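Long-range contact in peanut lectin (PDB 2PEL), which is a galactose-specific, calcium- and manganese-containing legume lectin that works as a homotetramer: residues A17-G22 with L47-V52. Sequence-based numbering, arbitrary orientation.
Sequences AINFQG and LYAMPV
Asn-19 and Leu-47 form an antiparallel hydrogen-bonded pair, joined by Asn-19 N to Leu-47 O at 3.1 Å and by Leu-47 N to Asn-19 O at 2.9 Å. The third backbone bond, from Ala-49 N to Ala-17 O at 2.8 Å, is nearly straight at the hydrogen (169°), but its donor sits well above the carbonyl plane (43°). Between these bonds, Ile-18 and Tyr-48 make a non-hydrogen-bonded pair, and Ile-18 CA brings a CH···O contact to Leu-47 O, which thus receives two approaches.

Side chains fill in on both faces. Beside Leu-47, the amide of Asn-19 lies against Ala-49, its ND2 3.4 Å from Ala-49 CB; with CG anti to the carbonyl carbon (chi1 -73°), the amide is carried beside the backbone N and laid along Ala-49. Its OD1 is bonded to Lys-203. On the same face the extended Gln-21 side chain crosses Leu-47, setting OE1 3.5 Å from Leu-47 CD1. That amide is held at both ends, OE1 by Arg-45 and NE2 by Thr-94 O. Tyr-48 starts on the opposite face, with Ile-18, but the end of its side chain comes back toward 17-22, where CE1 lies 4.0 Å from Ala-17 CB; the same ring stacks with that of Phe-6.

Met-50 of a second subunit packs on Ala-17 and Tyr-48, so this end takes part in a subunit interface. Within the legume-lectin jelly roll, strand 18-22 is one of the two edge strands of its sheet within this chain, with strand 43-53 lying between it and strand 201-209.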
ATOM      1  N   ALA A  17      -5.315 -16.967   5.872  1.00 18.42           N
ATOM      2  CA  ALA A  17      -4.120 -16.295   6.417  1.00 18.16           C
ATOM      3  C   ALA A  17      -3.993 -16.264   7.926  1.00 17.15           C
ATOM      4  O   ALA A  17      -2.957 -15.821   8.449  1.00 16.64           O
ATOM      5  CB  ALA A  17      -4.034 -14.866   5.862  1.00 18.81           C
ATOM      6  N   ILE A  18      -5.000 -16.696   8.648  1.00 18.85           N
ATOM      7  CA  ILE A  18      -5.043 -16.743  10.093  1.00 19.33           C
ATOM      8  C   ILE A  18      -5.246 -18.154  10.668  1.00 20.40           C
ATOM      9  O   ILE A  18      -6.229 -18.785  10.299  1.00 20.56           O
ATOM     10  CB  ILE A  18      -6.296 -15.962  10.650  1.00 21.03           C
ATOM     11  CG1 ILE A  18      -6.317 -14.527  10.118  1.00 23.86           C
ATOM     12  CG2 ILE A  18      -6.333 -16.015  12.205  1.00 24.42           C
ATOM     13  CD1 ILE A  18      -7.734 -13.875  10.318  1.00 27.92           C
ATOM     14  N   ASN A  19      -4.395 -18.515  11.584  1.00 18.81           N
ATOM     15  CA  ASN A  19      -4.360 -19.750  12.322  1.00 18.18           C
ATOM     16  C   ASN A  19      -4.911 -19.455  13.734  1.00 20.03           C
ATOM     17  O   ASN A  19      -4.391 -18.512  14.346  1.00 21.46           O
ATOM     18  CB  ASN A  19      -2.937 -20.235  12.553  1.00 21.40           C
ATOM     19  CG  ASN A  19      -2.110 -20.806  11.436  1.00 27.52           C
ATOM     20  OD1 ASN A  19      -0.874 -20.944  11.651  1.00 30.45           O
ATOM     21  ND2 ASN A  19      -2.664 -21.143  10.270  1.00 26.03           N
ATOM     22  N   PHE A  20      -5.841 -20.238  14.206  1.00 20.06           N
ATOM     23  CA  PHE A  20      -6.411 -20.090  15.571  1.00 19.73           C
ATOM     24  C   PHE A  20      -5.898 -21.254  16.410  1.00 19.49           C
ATOM     25  O   PHE A  20      -5.783 -22.388  15.918  1.00 21.66           O
ATOM     26  CB  PHE A  20      -7.926 -19.956  15.554  1.00 22.48           C
ATOM     27  CG  PHE A  20      -8.429 -18.774  14.767  1.00 28.09           C
ATOM     28  CD1 PHE A  20      -8.453 -17.507  15.319  1.00 25.33           C
ATOM     29  CD2 PHE A  20      -8.884 -18.944  13.453  1.00 34.04           C
ATOM     30  CE1 PHE A  20      -8.924 -16.415  14.605  1.00 28.34           C
ATOM     31  CE2 PHE A  20      -9.358 -17.865  12.717  1.00 35.86           C
ATOM     32  CZ  PHE A  20      -9.375 -16.600  13.297  1.00 27.79           C
ATOM     33  N   GLN A  21      -5.555 -20.994  17.646  1.00 18.87           N
ATOM     34  CA  GLN A  21      -5.058 -22.042  18.559  1.00 18.56           C
ATOM     35  C   GLN A  21      -5.812 -21.795  19.876  1.00 19.61           C
ATOM     36  O   GLN A  21      -5.843 -20.631  20.310  1.00 19.34           O
ATOM     37  CB  GLN A  21      -3.555 -22.054  18.734  1.00 17.17           C
ATOM     38  CG  GLN A  21      -2.766 -22.011  17.440  1.00 16.24           C
ATOM     39  CD  GLN A  21      -1.281 -22.195  17.668  1.00 18.37           C
ATOM     40  OE1 GLN A  21      -0.759 -21.592  18.622  1.00 22.35           O
ATOM     41  NE2 GLN A  21      -0.562 -22.992  16.882  1.00 14.42           N
ATOM     42  N   GLY A  22      -6.410 -22.845  20.429  1.00 19.50           N
ATOM     43  CA  GLY A  22      -7.156 -22.704  21.689  1.00 19.17           C
ATOM     44  C   GLY A  22      -8.544 -22.081  21.662  1.00 20.37           C
ATOM     45  O   GLY A  22      -9.315 -22.293  20.703  1.00 21.42           O
ATOM     46  N   LEU A  47      -2.449 -16.442  14.941  1.00 16.85           N
ATOM     47  CA  LEU A  47      -1.147 -16.246  14.277  1.00 16.55           C
ATOM     48  C   LEU A  47      -1.289 -15.925  12.790  1.00 17.32           C
ATOM     49  O   LEU A  47      -2.263 -16.389  12.185  1.00 13.02           O
ATOM     50  CB  LEU A  47      -0.248 -17.497  14.421  1.00 17.87           C
ATOM     51  CG  LEU A  47       0.396 -17.740  15.788  1.00 18.35           C
ATOM     52  CD1 LEU A  47      -0.443 -18.662  16.647  1.00 20.83           C
ATOM     53  CD2 LEU A  47       1.760 -18.382  15.578  1.00 21.32           C
ATOM     54  N   TYR A  48      -0.305 -15.151  12.312  1.00 14.10           N
ATOM     55  CA  TYR A  48      -0.286 -14.883  10.859  1.00 13.64           C
ATOM     56  C   TYR A  48       0.153 -16.291  10.365  1.00 13.75           C
ATOM     57  O   TYR A  48       1.198 -16.790  10.821  1.00 14.61           O
ATOM     58  CB  TYR A  48       0.696 -13.786  10.442  1.00  9.88           C
ATOM     59  CG  TYR A  48       0.712 -13.588   8.951  1.00  6.45           C
ATOM     60  CD1 TYR A  48      -0.500 -13.324   8.296  1.00  9.30           C
ATOM     61  CD2 TYR A  48       1.877 -13.674   8.180  1.00  8.93           C
ATOM     62  CE1 TYR A  48      -0.588 -13.137   6.909  1.00  8.92           C
ATOM     63  CE2 TYR A  48       1.814 -13.488   6.793  1.00  8.82           C
ATOM     64  CZ  TYR A  48       0.601 -13.229   6.180  1.00  9.50           C
ATOM     65  OH  TYR A  48       0.584 -13.030   4.822  1.00 17.55           O
ATOM     66  N   ALA A  49      -0.627 -16.899   9.511  1.00 15.48           N
ATOM     67  CA  ALA A  49      -0.415 -18.247   9.002  1.00 18.84           C
ATOM     68  C   ALA A  49       0.863 -18.535   8.237  1.00 19.27           C
ATOM     69  O   ALA A  49       1.270 -19.707   8.209  1.00 22.47           O
ATOM     70  CB  ALA A  49      -1.613 -18.675   8.131  1.00 19.11           C
ATOM     71  N   MET A  50       1.451 -17.553   7.619  1.00 20.77           N
ATOM     72  CA  MET A  50       2.694 -17.745   6.834  1.00 20.92           C
ATOM     73  C   MET A  50       3.918 -17.524   7.718  1.00 21.51           C
ATOM     74  O   MET A  50       3.968 -16.577   8.533  1.00 19.81           O
ATOM     75  CB  MET A  50       2.592 -16.813   5.626  1.00 24.37           C
ATOM     76  CG  MET A  50       3.616 -17.045   4.553  1.00 32.48           C
ATOM     77  SD  MET A  50       3.550 -15.750   3.245  1.00 43.00           S
ATOM     78  CE  MET A  50       4.855 -14.667   3.941  1.00 32.04           C
ATOM     79  N   PRO A  51       4.882 -18.433   7.615  1.00 21.65           N
ATOM     80  CA  PRO A  51       6.153 -18.311   8.359  1.00 19.32           C
ATOM     81  C   PRO A  51       6.820 -17.085   7.712  1.00 18.73           C
ATOM     82  O   PRO A  51       6.677 -16.999   6.469  1.00 19.15           O
ATOM     83  CB  PRO A  51       7.018 -19.497   7.947  1.00 16.50           C
ATOM     84  CG  PRO A  51       6.163 -20.358   7.074  1.00 16.48           C
ATOM     85  CD  PRO A  51       4.889 -19.607   6.729  1.00 18.84           C
ATOM     86  N   VAL A  52       7.462 -16.237   8.472  1.00 17.67           N
ATOM     87  CA  VAL A  52       8.131 -15.067   7.891  1.00 14.58           C
ATOM     88  C   VAL A  52       9.626 -15.336   8.103  1.00 14.93           C
ATOM     89  O   VAL A  52      10.054 -15.731   9.204  1.00 16.60           O
ATOM     90  CB  VAL A  52       7.648 -13.737   8.491  1.00 14.94           C
ATOM     91  CG1 VAL A  52       8.403 -12.532   7.914  1.00  9.77           C
ATOM     92  CG2 VAL A  52       6.140 -13.504   8.388  1.00 14.34           C
TER